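OLD nuclease (PDB 6P74) degrades linear and supercoiled double-stranded DNA in the 5' to 3' direction, nicks circular DNA, and has a DNA-stimulated ATPase activity. Local coordinates at residues 153-158 / 257-262; 187-192 / 217-222; 381-386 / 494-499; 390-395 / 517-522. All coordinates share one frame; numbering follows the deposited sequence. Where two conformers were deposited one is given.

Contact 1 of 4, residues 153-158 / 257-262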
loop_
_atom_site.group_PDB
_atom_site.type_symbol
_atom_site.label_atom_id
_atom_site.label_comp_id
_atom_site.label_asym_id
_atom_site.label_seq_id
_atom_site.Cartn_x
_atom_site.Cartn_y
_atom_site.Cartn_z
ATOM N N GLY A 153 17.502 6.613 -5.545
ATOM C CA GLY A 153 16.529 5.909 -6.357
ATOM C C GLY A 153 16.977 5.918 -7.798
ATOM O O GLY A 153 17.993 6.523 -8.157
ATOM N N SER A 154 16.201 5.226 -8.631
ATOM C CA SER A 154 16.477 5.245 -10.061
ATOM C C SER A 154 16.454 6.662 -10.625
ATOM O O SER A 154 16.955 6.889 -11.734
ATOM C CB SER A 154 15.470 4.355 -10.794
ATOM O OG SER A 154 14.163 4.536 -10.281
ATOM N N ILE A 155 15.904 7.622 -9.871
ATOM C CA ILE A 155 15.885 9.017 -10.308
ATOM C C ILE A 155 17.295 9.605 -10.313
ATOM O O ILE A 155 17.746 10.189 -11.308
ATOM C CB ILE A 155 14.935 9.837 -9.417
ATOM C CG1 ILE A 155 15.066 11.326 -9.732
ATOM C CG2 ILE A 155 15.211 9.559 -7.940
ATOM C CD1 ILE A 155 14.793 11.660 -11.178
ATOM N N LEU A 156 18.010 9.479 -9.195
ATOM C CA LEU A 156 19.395 9.927 -9.167
ATOM C C LEU A 156 20.250 9.092 -10.112
ATOM O O LEU A 156 21.119 9.623 -10.815
ATOM C CB LEU A 156 19.927 9.853 -7.739
ATOM C CG LEU A 156 21.289 10.491 -7.492
ATOM C CD1 LEU A 156 21.296 11.978 -7.902
ATOM C CD2 LEU A 156 21.614 10.332 -6.026
ATOM N N GLY A 157 19.993 7.781 -10.161
ATOM C CA GLY A 157 20.709 6.923 -11.094
ATOM C C GLY A 157 20.629 7.412 -12.526
ATOM O O GLY A 157 21.626 7.397 -13.255
ATOM N N ARG A 158 19.446 7.854 -12.955
ATOM C CA ARG A 158 19.353 8.358 -14.319
ATOM C C ARG A 158 20.149 9.650 -14.470
ATOM O O ARG A 158 20.724 9.900 -15.537
ATOM C CB ARG A 158 17.881 8.531 -14.716
ATOM C CG ARG A 158 17.637 9.205 -16.059
ATOM C CD ARG A 158 18.302 8.453 -17.217
ATOM N NE ARG A 158 18.251 9.206 -18.479
ATOM C CZ ARG A 158 19.119 10.161 -18.837
ATOM N NH1 ARG A 158 20.124 10.509 -18.032
ATOM N NH2 ARG A 158 18.984 10.777 -20.007
ATOM N N VAL A 257 13.748 18.760 -6.059
ATOM C CA VAL A 257 13.694 19.885 -6.988
ATOM C C VAL A 257 15.074 20.142 -7.565
ATOM O O VAL A 257 15.229 20.353 -8.776
ATOM C CB VAL A 257 13.115 21.141 -6.302
ATOM C CG1 VAL A 257 13.052 22.321 -7.283
ATOM C CG2 VAL A 257 11.719 20.855 -5.723
ATOM N N GLY A 258 16.106 20.083 -6.718
ATOM C CA GLY A 258 17.459 20.286 -7.205
ATOM C C GLY A 258 17.867 19.242 -8.229
ATOM O O GLY A 258 18.578 19.548 -9.194
ATOM N N ILE A 259 17.425 17.990 -8.040
ATOM C CA ILE A 259 17.749 16.955 -9.021
ATOM C C ILE A 259 17.120 17.296 -10.363
ATOM O O ILE A 259 17.772 17.225 -11.410
ATOM C CB ILE A 259 17.314 15.560 -8.527
ATOM C CG1 ILE A 259 18.271 15.038 -7.450
ATOM C CG2 ILE A 259 17.310 14.549 -9.680
ATOM C CD1 ILE A 259 17.610 14.043 -6.545
ATOM N N PHE A 260 15.855 17.713 -10.351
ATOM C CA PHE A 260 15.201 18.057 -11.607
ATOM C C PHE A 260 15.814 19.287 -12.253
ATOM O O PHE A 260 15.857 19.385 -13.483
ATOM C CB PHE A 260 13.712 18.258 -11.378
ATOM C CG PHE A 260 12.936 16.982 -11.431
ATOM C CD1 PHE A 260 12.439 16.509 -12.639
ATOM C CD2 PHE A 260 12.709 16.245 -10.279
ATOM C CE1 PHE A 260 11.721 15.329 -12.694
ATOM C CE2 PHE A 260 11.992 15.068 -10.332
ATOM C CZ PHE A 260 11.503 14.608 -11.540
ATOM N N GLU A 261 16.290 20.231 -11.447
ATOM C CA GLU A 261 17.005 21.367 -12.005
ATOM C C GLU A 261 18.321 20.936 -12.642
ATOM O O GLU A 261 18.732 21.519 -13.653
ATOM C CB GLU A 261 17.216 22.425 -10.919
ATOM C CG GLU A 261 18.106 23.614 -11.305
ATOM C CD GLU A 261 17.569 24.460 -12.466
ATOM O OE1 GLU A 261 16.376 24.323 -12.798
ATOM O OE2 GLU A 261 18.354 25.259 -13.049
ATOM N N ALA A 262 18.991 19.913 -12.094
ATOM C CA ALA A 262 20.195 19.432 -12.767
ATOM C C ALA A 262 19.847 18.770 -14.105
ATOM O O ALA A 262 20.537 18.989 -15.107
ATOM C CB ALA A 262 20.966 18.475 -11.863
#
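Ile259 meets Ile155 and Leu156 where two helices pack side by side, roughly parallel: the N-terminal turn of helix 154-166, which leads into the dimerization region, lies against the middle of helix 246-266, which belongs to the ATPase domain. The short axes run at 28° to each other with a closest approach of 10.6 Å, a spacing bridged by side chains alone, with no hydrogen bond across it. Along residues 257-262, Val257 faces another way, packing on Phe290 of helix 284-299 and on Met203 of the second subunit. Ile259 follows and takes part in two of the three pairs, one with each branch. Its chi1 of -75°, measured to CG1, leaves CG2 anti to the backbone N, and this methyl sits 3.9 Å from CG1 of Ile155 and 4.1 Å from that residue's CD1. The other branch turns to the following residue of the first helix, Leu156, whose CD1 stands 4.3 Å from CG1 of Ile259. Phe260 reaches in from the flank: its side chain sets off across the line to the other helix, but the ring leans back toward it. The same ring makes an edge-to-face pair with Phe290 and rests on Leu138 of strand 135-138, so the contact runs on into the ATPase core. Further along, Glu261 and Ala262 pack on Thr199 and Thr195 of the second subunit. Every bridging group is apolar and buried. At the margin, CD1 of Ile155 approaches the Phe260 ring at a slant, with CZ its nearest atom at 4.4 Å.

Contact 2 of 4, residues 187-192 / 217-222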
loop_
_atom_site.group_PDB
_atom_site.type_symbol
_atom_site.label_atom_id
_atom_site.label_comp_id
_atom_site.label_asym_id
_atom_site.label_seq_id
_atom_site.Cartn_x
_atom_site.Cartn_y
_atom_site.Cartn_z
ATOM N N GLU A 187 37.504 -7.910 14.042
ATOM C CA GLU A 187 37.324 -9.351 14.192
ATOM C C GLU A 187 35.858 -9.719 14.439
ATOM O O GLU A 187 35.362 -10.710 13.893
ATOM C CB GLU A 187 38.202 -9.870 15.326
ATOM C CG GLU A 187 38.135 -11.376 15.509
ATOM C CD GLU A 187 39.061 -11.888 16.621
ATOM O OE1 GLU A 187 39.727 -11.039 17.271
ATOM O OE2 GLU A 187 39.118 -13.133 16.836
ATOM N N GLN A 188 35.148 -8.943 15.270
ATOM C CA GLN A 188 33.743 -9.257 15.529
ATOM C C GLN A 188 32.896 -9.044 14.280
ATOM O O GLN A 188 31.968 -9.817 14.014
ATOM C CB GLN A 188 33.188 -8.419 16.690
ATOM C CG GLN A 188 31.829 -8.952 17.222
ATOM C CD GLN A 188 31.001 -7.919 18.002
ATOM O OE1 GLN A 188 31.397 -6.757 18.153
ATOM N NE2 GLN A 188 29.836 -8.352 18.491
ATOM N N VAL A 189 33.206 -8.005 13.500
ATOM C CA VAL A 189 32.479 -7.763 12.261
ATOM C C VAL A 189 32.628 -8.946 11.314
ATOM O O VAL A 189 31.652 -9.398 10.697
ATOM C CB VAL A 189 32.951 -6.451 11.609
ATOM C CG1 VAL A 189 32.420 -6.348 10.189
ATOM C CG2 VAL A 189 32.492 -5.251 12.430
ATOM N N LYS A 190 33.850 -9.480 11.199
ATOM C CA LYS A 190 34.095 -10.581 10.276
ATOM C C LYS A 190 33.373 -11.851 10.717
ATOM O O LYS A 190 32.877 -12.602 9.868
ATOM C CB LYS A 190 35.597 -10.807 10.126
ATOM C CG LYS A 190 36.299 -9.610 9.481
ATOM C CD LYS A 190 37.803 -9.625 9.721
ATOM C CE LYS A 190 38.559 -10.314 8.597
ATOM N NZ LYS A 190 40.035 -10.220 8.811
ATOM N N GLN A 191 33.285 -12.104 12.034
ATOM C CA GLN A 191 32.533 -13.267 12.507
ATOM C C GLN A 191 31.030 -13.088 12.302
ATOM O O GLN A 191 30.333 -14.059 11.993
ATOM C CB GLN A 191 32.845 -13.564 13.978
ATOM C CG GLN A 191 34.132 -14.361 14.192
ATOM C CD GLN A 191 34.440 -14.621 15.659
ATOM O OE1 GLN A 191 33.555 -14.980 16.434
ATOM N NE2 GLN A 191 35.702 -14.439 16.045
ATOM N N ILE A 192 30.516 -11.863 12.444
ATOM C CA ILE A 192 29.119 -11.621 12.128
ATOM C C ILE A 192 28.869 -11.819 10.644
ATOM O O ILE A 192 27.880 -12.438 10.243
ATOM C CB ILE A 192 28.708 -10.218 12.586
ATOM C CG1 ILE A 192 28.820 -10.118 14.101
ATOM C CG2 ILE A 192 27.294 -9.902 12.100
ATOM C CD1 ILE A 192 28.437 -8.765 14.649
ATOM N N ILE A 217 29.091 -12.901 -0.426
ATOM C CA ILE A 217 28.141 -12.196 0.423
ATOM C C ILE A 217 28.941 -11.563 1.546
ATOM O O ILE A 217 29.693 -12.256 2.239
ATOM C CB ILE A 217 27.048 -13.125 0.983
ATOM C CG1 ILE A 217 26.284 -13.826 -0.148
ATOM C CG2 ILE A 217 26.098 -12.351 1.860
ATOM C CD1 ILE A 217 25.239 -14.825 0.327
ATOM N N GLY A 218 28.801 -10.251 1.710
ATOM C CA GLY A 218 29.551 -9.556 2.736
ATOM C C GLY A 218 28.992 -8.168 2.958
ATOM O O GLY A 218 28.026 -7.749 2.315
ATOM N N PHE A 219 29.622 -7.464 3.892
ATOM C CA PHE A 219 29.301 -6.081 4.196
ATOM C C PHE A 219 29.958 -5.130 3.189
ATOM O O PHE A 219 30.901 -5.486 2.478
ATOM C CB PHE A 219 29.769 -5.731 5.608
ATOM C CG PHE A 219 28.924 -6.323 6.712
ATOM C CD1 PHE A 219 27.546 -6.176 6.714
ATOM C CD2 PHE A 219 29.525 -7.002 7.769
ATOM C CE1 PHE A 219 26.770 -6.716 7.749
ATOM C CE2 PHE A 219 28.762 -7.535 8.801
ATOM C CZ PHE A 219 27.388 -7.383 8.800
ATOM N N GLY A 220 29.453 -3.905 3.152
ATOM C CA GLY A 220 29.999 -2.868 2.299
ATOM C C GLY A 220 28.983 -1.763 2.106
ATOM O O GLY A 220 27.839 -1.855 2.562
ATOM N N PHE A 221 29.422 -0.696 1.418
ATOM C CA PHE A 221 28.480 0.355 1.040
ATOM C C PHE A 221 28.577 0.738 -0.430
ATOM O O PHE A 221 28.128 1.827 -0.802
ATOM C CB PHE A 221 28.628 1.610 1.904
ATOM C CG PHE A 221 29.957 1.768 2.508
ATOM C CD1 PHE A 221 31.024 2.215 1.747
ATOM C CD2 PHE A 221 30.151 1.481 3.846
ATOM C CE1 PHE A 221 32.274 2.360 2.311
ATOM C CE2 PHE A 221 31.394 1.617 4.423
ATOM C CZ PHE A 221 32.462 2.058 3.653
ATOM N N ALA A 222 29.117 -0.132 -1.278
ATOM C CA ALA A 222 29.069 0.163 -2.702
ATOM C C ALA A 222 29.551 -1.051 -3.469
ATOM O O ALA A 222 30.325 -1.859 -2.948
ATOM C CB ALA A 222 29.888 1.416 -3.044
#
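Phe219 sets its ring against the side chains of Val189 and Ile192, two residues one helical turn apart on helix 187-205. The side chain sets off toward the helix, and chi1 of -74°, with CG anti to the carbonyl carbon, brings the ring's CD2-CE2-CZ side to it. Val189 comes at the ring obliquely, its CG1 3.8 Å from CD2 of Phe219 and 4.1 Å from CE2. Ile192 takes the far end, where its CG2 methyl lies at the ring edge, close to the ring plane, 4.2 Å from CZ. The carbonyl O of Val189 lies at the edge and in the plane of the ring, 3.9 Å from CE2 of Phe219, where the slightly positive ring hydrogens would probably favour it. No hydrogen bond joins the two segments, but the carboxylate of Glu193, one turn on from Val189, accepts one from the backbone N of Phe219. All three touching side chains are buried in the dimerization region. Helix 187-205 backs strand 217-220, weakly bonded in its own chain, which pairs antiparallel with a strand of the second subunit and carries the sheet across the dimer interface, while Val163 and Leu233 of that subunit pack on Val189 and Phe219.

Contact 3 of 4, residues 381-386 / 494-499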
loop_
_atom_site.group_PDB
_atom_site.type_symbol
_atom_site.label_atom_id
_atom_site.label_comp_id
_atom_site.label_asym_id
_atom_site.label_seq_id
_atom_site.Cartn_x
_atom_site.Cartn_y
_atom_site.Cartn_z
ATOM N N ASP A 381 -16.546 41.857 -6.852
ATOM C CA ASP A 381 -17.668 40.925 -6.876
ATOM C C ASP A 381 -17.446 39.777 -5.904
ATOM O O ASP A 381 -18.392 39.308 -5.261
ATOM C CB ASP A 381 -17.887 40.409 -8.297
ATOM C CG ASP A 381 -17.956 41.540 -9.310
ATOM O OD1 ASP A 381 -18.885 42.396 -9.198
ATOM O OD2 ASP A 381 -17.066 41.588 -10.203
ATOM N N ARG A 382 -16.203 39.312 -5.786
ATOM C CA ARG A 382 -15.896 38.260 -4.825
ATOM C C ARG A 382 -16.159 38.736 -3.400
ATOM O O ARG A 382 -16.836 38.053 -2.623
ATOM C CB ARG A 382 -14.446 37.814 -4.990
ATOM C CG ARG A 382 -14.092 36.611 -4.162
ATOM C CD ARG A 382 -12.888 35.896 -4.740
ATOM N NE ARG A 382 -12.685 34.650 -4.026
ATOM C CZ ARG A 382 -12.029 34.545 -2.880
ATOM N NH1 ARG A 382 -11.485 35.614 -2.315
ATOM N NH2 ARG A 382 -11.932 33.365 -2.297
ATOM N N VAL A 383 -15.641 39.919 -3.049
ATOM C CA VAL A 383 -15.890 40.484 -1.722
ATOM C C VAL A 383 -17.381 40.506 -1.425
ATOM O O VAL A 383 -17.819 40.120 -0.339
ATOM C CB VAL A 383 -15.289 41.894 -1.604
ATOM C CG1 VAL A 383 -15.699 42.532 -0.274
ATOM C CG2 VAL A 383 -13.775 41.844 -1.734
ATOM N N ALA A 384 -18.177 40.984 -2.380
ATOM C CA ALA A 384 -19.614 41.073 -2.159
ATOM C C ALA A 384 -20.236 39.687 -2.042
ATOM O O ALA A 384 -21.047 39.440 -1.138
ATOM C CB ALA A 384 -20.272 41.873 -3.285
ATOM N N ALA A 385 -19.847 38.763 -2.929
ATOM C CA ALA A 385 -20.309 37.385 -2.820
ATOM C C ALA A 385 -20.049 36.814 -1.421
ATOM O O ALA A 385 -20.973 36.326 -0.749
ATOM C CB ALA A 385 -19.644 36.530 -3.904
ATOM N N LEU A 386 -18.803 36.895 -0.948
ATOM C CA LEU A 386 -18.458 36.270 0.331
ATOM C C LEU A 386 -19.185 36.923 1.497
ATOM O O LEU A 386 -19.535 36.242 2.467
ATOM C CB LEU A 386 -16.939 36.301 0.558
ATOM C CG LEU A 386 -16.097 35.425 -0.382
ATOM C CD1 LEU A 386 -14.604 35.686 -0.202
ATOM C CD2 LEU A 386 -16.379 33.942 -0.166
ATOM N N TYR A 494 -14.831 47.147 3.409
ATOM C CA TYR A 494 -15.647 47.692 4.491
ATOM C C TYR A 494 -16.837 48.477 3.957
ATOM O O TYR A 494 -17.920 48.450 4.551
ATOM C CB TYR A 494 -14.801 48.569 5.412
ATOM C CG TYR A 494 -13.836 47.775 6.267
ATOM C CD1 TYR A 494 -14.127 46.462 6.657
ATOM C CD2 TYR A 494 -12.621 48.333 6.681
ATOM C CE1 TYR A 494 -13.233 45.734 7.442
ATOM C CE2 TYR A 494 -11.724 47.615 7.464
ATOM C CZ TYR A 494 -12.032 46.322 7.842
ATOM O OH TYR A 494 -11.129 45.626 8.618
ATOM N N ARG A 495 -16.658 49.187 2.841
ATOM C CA ARG A 495 -17.781 49.887 2.222
ATOM C C ARG A 495 -18.807 48.905 1.660
ATOM O O ARG A 495 -20.019 49.073 1.851
ATOM C CB ARG A 495 -17.271 50.828 1.131
ATOM C CG ARG A 495 -18.346 51.752 0.584
ATOM C CD ARG A 495 -19.093 52.425 1.744
ATOM N NE ARG A 495 -20.405 52.947 1.356
ATOM C CZ ARG A 495 -21.346 53.328 2.220
ATOM N NH1 ARG A 495 -21.122 53.242 3.527
ATOM N NH2 ARG A 495 -22.514 53.791 1.781
ATOM N N ILE A 496 -18.348 47.875 0.956
ATOM C CA ILE A 496 -19.284 46.891 0.429
ATOM C C ILE A 496 -20.027 46.214 1.567
ATOM O O ILE A 496 -21.244 46.012 1.502
ATOM C CB ILE A 496 -18.550 45.862 -0.444
ATOM C CG1 ILE A 496 -18.061 46.524 -1.730
ATOM C CG2 ILE A 496 -19.477 44.684 -0.746
ATOM C CD1 ILE A 496 -16.946 45.773 -2.433
ATOM N N ALA A 497 -19.304 45.843 2.620
ATOM C CA ALA A 497 -19.921 45.102 3.710
ATOM C C ALA A 497 -20.999 45.928 4.394
ATOM O O ALA A 497 -22.084 45.415 4.694
ATOM C CB ALA A 497 -18.861 44.668 4.726
ATOM N N GLU A 498 -20.730 47.206 4.662
ATOM C CA GLU A 498 -21.732 47.949 5.403
ATOM C C GLU A 498 -22.967 48.221 4.555
ATOM O O GLU A 498 -24.088 48.206 5.081
ATOM C CB GLU A 498 -21.148 49.231 6.003
ATOM C CG GLU A 498 -20.520 50.250 5.087
ATOM C CD GLU A 498 -19.826 51.357 5.898
ATOM O OE1 GLU A 498 -19.035 51.015 6.813
ATOM O OE2 GLU A 498 -20.085 52.561 5.645
ATOM N N ILE A 499 -22.812 48.421 3.245
ATOM C CA ILE A 499 -23.999 48.486 2.394
ATOM C C ILE A 499 -24.777 47.180 2.475
ATOM O O ILE A 499 -25.976 47.170 2.779
ATOM C CB ILE A 499 -23.619 48.821 0.943
ATOM C CG1 ILE A 499 -23.202 50.295 0.839
ATOM C CG2 ILE A 499 -24.775 48.529 0.025
ATOM C CD1 ILE A 499 -22.479 50.627 -0.469
#
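Ile496 presses its two branches onto neighbouring residues of helix 379-391, and the two ends of this small contact differ in character. The tight end is at Ala384, where the two segments come closest, the CA atoms of Ala384 and Ile496 being 6.4 Å apart. Alanine has little bulk to keep them separated, and CG2 of Ile496 settles 3.9 Å from Ala384 CB and just as near its CA. That methyl stands anti to the backbone N because CG1, which chi1 of -69° describes, takes the position beside it. Both residues are buried; Leu479 of helix 479-483 packs on Ala384, and Ile485 on Ile496. The looser end belongs to Val383, which is partly exposed: its CG1 meets the CD1 tip of Ile496 at 4.1 Å, the two side chains slanting past each other. On the sides of helix 493-501 turned from the contact, Tyr494, Arg495 and Glu498 are exposed. The guanidinium of Arg495 is backed on one face by CG1 of Ile499, 3.5 Å above its plane and offset toward the rim. Asp381, a probable ligand of the second metal of the Toprim nuclease site, sets off away from helix 493-501. No hydrogen bond or charge pair crosses between the segments. The chemistry is therefore that of close apolar fit alone, which joins helix 493-501 to the helix carrying the probable metal ligand Asp381 without drawing on its carboxylate.

Contact 4 of 4, residues 390-395 / 517-522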
loop_
_atom_site.group_PDB
_atom_site.type_symbol
_atom_site.label_atom_id
_atom_site.label_comp_id
_atom_site.label_asym_id
_atom_site.label_seq_id
_atom_site.Cartn_x
_atom_site.Cartn_y
_atom_site.Cartn_z
ATOM N N ASN A 390 -21.937 35.037 3.966
ATOM C CA ASN A 390 -21.926 35.178 5.415
ATOM C C ASN A 390 -23.304 35.596 5.939
ATOM O O ASN A 390 -23.741 35.148 7.006
ATOM C CB ASN A 390 -20.834 36.179 5.802
ATOM C CG ASN A 390 -20.619 36.270 7.301
ATOM O OD1 ASN A 390 -20.095 35.344 7.918
ATOM N ND2 ASN A 390 -21.005 37.396 7.888
ATOM N N GLN A 391 -24.010 36.443 5.196
ATOM C CA GLN A 391 -25.342 36.855 5.618
ATOM C C GLN A 391 -26.386 35.776 5.383
ATOM O O GLN A 391 -27.426 35.777 6.045
ATOM C CB GLN A 391 -25.744 38.145 4.902
ATOM C CG GLN A 391 -25.026 39.358 5.472
ATOM C CD GLN A 391 -25.390 40.653 4.772
ATOM O OE1 GLN A 391 -24.528 41.309 4.195
ATOM N NE2 GLN A 391 -26.666 41.036 4.835
ATOM N N LEU A 392 -26.138 34.868 4.450
ATOM C CA LEU A 392 -27.024 33.739 4.245
ATOM C C LEU A 392 -26.686 32.596 5.182
ATOM O O LEU A 392 -27.370 31.569 5.160
ATOM C CB LEU A 392 -26.963 33.286 2.776
ATOM C CG LEU A 392 -27.543 34.331 1.813
ATOM C CD1 LEU A 392 -27.175 34.049 0.379
ATOM C CD2 LEU A 392 -29.067 34.411 1.965
ATOM N N GLU A 393 -25.656 32.771 6.008
ATOM C CA GLU A 393 -25.241 31.779 6.993
ATOM C C GLU A 393 -24.766 30.506 6.308
ATOM O O GLU A 393 -25.084 29.394 6.729
ATOM C CB GLU A 393 -26.355 31.490 8.003
ATOM C CG GLU A 393 -26.391 32.476 9.170
ATOM C CD GLU A 393 -27.703 32.429 9.957
ATOM O OE1 GLU A 393 -28.741 32.070 9.353
ATOM O OE2 GLU A 393 -27.698 32.752 11.173
ATOM N N VAL A 394 -24.002 30.685 5.236
ATOM C CA VAL A 394 -23.276 29.615 4.563
ATOM C C VAL A 394 -21.783 29.916 4.641
ATOM O O VAL A 394 -21.354 31.056 4.414
ATOM C CB VAL A 394 -23.709 29.449 3.088
ATOM C CG1 VAL A 394 -22.862 28.386 2.406
ATOM C CG2 VAL A 394 -25.212 29.120 2.982
ATOM N N ASP A 395 -20.989 28.886 4.962
ATOM C CA ASP A 395 -19.540 29.010 4.921
ATOM C C ASP A 395 -19.012 28.322 3.672
ATOM O O ASP A 395 -18.997 27.078 3.615
ATOM C CB ASP A 395 -18.905 28.409 6.171
ATOM C CG ASP A 395 -17.379 28.451 6.133
ATOM O OD1 ASP A 395 -16.794 29.085 5.214
ATOM O OD2 ASP A 395 -16.763 27.832 7.025
ATOM N N GLU A 517 -29.713 35.579 -5.602
ATOM C CA GLU A 517 -30.241 34.326 -6.121
ATOM C C GLU A 517 -29.138 33.459 -6.728
ATOM O O GLU A 517 -29.169 32.229 -6.573
ATOM C CB GLU A 517 -31.370 34.593 -7.118
ATOM C CG GLU A 517 -32.720 34.163 -6.554
ATOM C CD GLU A 517 -32.651 32.780 -5.901
ATOM O OE1 GLU A 517 -33.067 32.670 -4.717
ATOM O OE2 GLU A 517 -32.206 31.805 -6.570
ATOM N N ALA A 518 -28.145 34.064 -7.388
ATOM C CA ALA A 518 -26.994 33.280 -7.836
ATOM C C ALA A 518 -26.363 32.519 -6.675
ATOM O O ALA A 518 -26.036 31.323 -6.798
ATOM C CB ALA A 518 -25.956 34.182 -8.500
ATOM N N ILE A 519 -26.194 33.195 -5.528
ATOM C CA ILE A 519 -25.558 32.561 -4.372
ATOM C C ILE A 519 -26.452 31.467 -3.793
ATOM O O ILE A 519 -25.970 30.395 -3.398
ATOM C CB ILE A 519 -25.174 33.622 -3.325
ATOM C CG1 ILE A 519 -23.980 34.428 -3.840
ATOM C CG2 ILE A 519 -24.770 32.960 -2.001
ATOM C CD1 ILE A 519 -23.911 35.814 -3.323
ATOM N N ARG A 520 -27.770 31.696 -3.781
ATOM C CA ARG A 520 -28.698 30.660 -3.329
ATOM C C ARG A 520 -28.661 29.438 -4.249
ATOM O O ARG A 520 -28.767 28.303 -3.783
ATOM C CB ARG A 520 -30.130 31.213 -3.241
ATOM C CG ARG A 520 -30.362 32.219 -2.135
ATOM C CD ARG A 520 -31.841 32.544 -1.997
ATOM N NE ARG A 520 -32.058 33.636 -1.061
ATOM C CZ ARG A 520 -32.140 33.474 0.244
ATOM N NH1 ARG A 520 -32.046 32.259 0.765
ATOM N NH2 ARG A 520 -32.312 34.524 1.029
ATOM N N GLN A 521 -28.531 29.645 -5.564
ATOM C CA GLN A 521 -28.479 28.495 -6.472
ATOM C C GLN A 521 -27.192 27.692 -6.284
ATOM O O GLN A 521 -27.222 26.453 -6.211
ATOM C CB GLN A 521 -28.624 28.947 -7.928
ATOM C CG GLN A 521 -28.539 27.771 -8.957
ATOM C CD GLN A 521 -29.190 28.117 -10.311
ATOM O OE1 GLN A 521 -30.337 28.559 -10.365
ATOM N NE2 GLN A 521 -28.448 27.931 -11.398
ATOM N N VAL A 522 -26.042 28.371 -6.218
ATOM C CA VAL A 522 -24.792 27.621 -6.085
ATOM C C VAL A 522 -24.719 26.911 -4.738
ATOM O O VAL A 522 -23.996 25.919 -4.602
ATOM C CB VAL A 522 -23.555 28.522 -6.285
ATOM C CG1 VAL A 522 -23.249 29.287 -4.994
ATOM C CG2 VAL A 522 -22.303 27.671 -6.745
#
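Leu392 forks between two residues of helix 513-523, one methyl on Ile519 and the other over the flat end of Arg520. The side chain sets off toward that helix; chi1 of -67° puts CG anti to the carbonyl carbon, and the chain carries both methyls across. On one prong, CD1 lies 3.6 Å from CG2 of Ile519, the pair meeting at a slant. The second prong, CD2, sits over one face of the Arg520 guanidinium, 3.3 Å above its plane and shifted toward the rim, with NH2 of Arg520 at 3.4 Å and CZ at 3.6 Å. The two side chains run at about a right angle, so the leucine comes down on the arginine's end rather than lying along its extended chain. NH2 of Arg520 donates to the carbonyl O of Val505, which helps to hold the plane the methyl rests on; Val505 also packs on Leu392. Glu393, just after Leu392, takes a positive phi of 64° in a Schellman motif, and the chain turns toward strand 401-405. Helix 379-391 packs on strands 372-376 and 401-405, helix 513-523 on 426-431 and 472-475, and the two touch through Ile519 and Phe389, the layered alpha/beta arrangement of a Toprim domain.

Contacts 1 and 2 belong to the dimer side of the chain, contacts 3 and 4 to the Toprim domain. Contact 2 is nested in the chain loop that contact 1 closes, and both are buried and touch the second subunit; Phe219, central to contact 2, also packs on Leu156 of the partner's contact 1. Contacts 3 and 4 share helix 379-391, their centres 13 Å apart, and meet where CD1 of Ile519 lies 3.9 Å from the carbonyl O of Ala385. Chemistry follows place: aliphatic and aromatic groups fill contacts 1 and 2; aliphatic groups alone fill contact 3, largely buried with Val383 partly exposed, alanine letting the segments close in, while contact 4, only partly buried, admits a guanidinium.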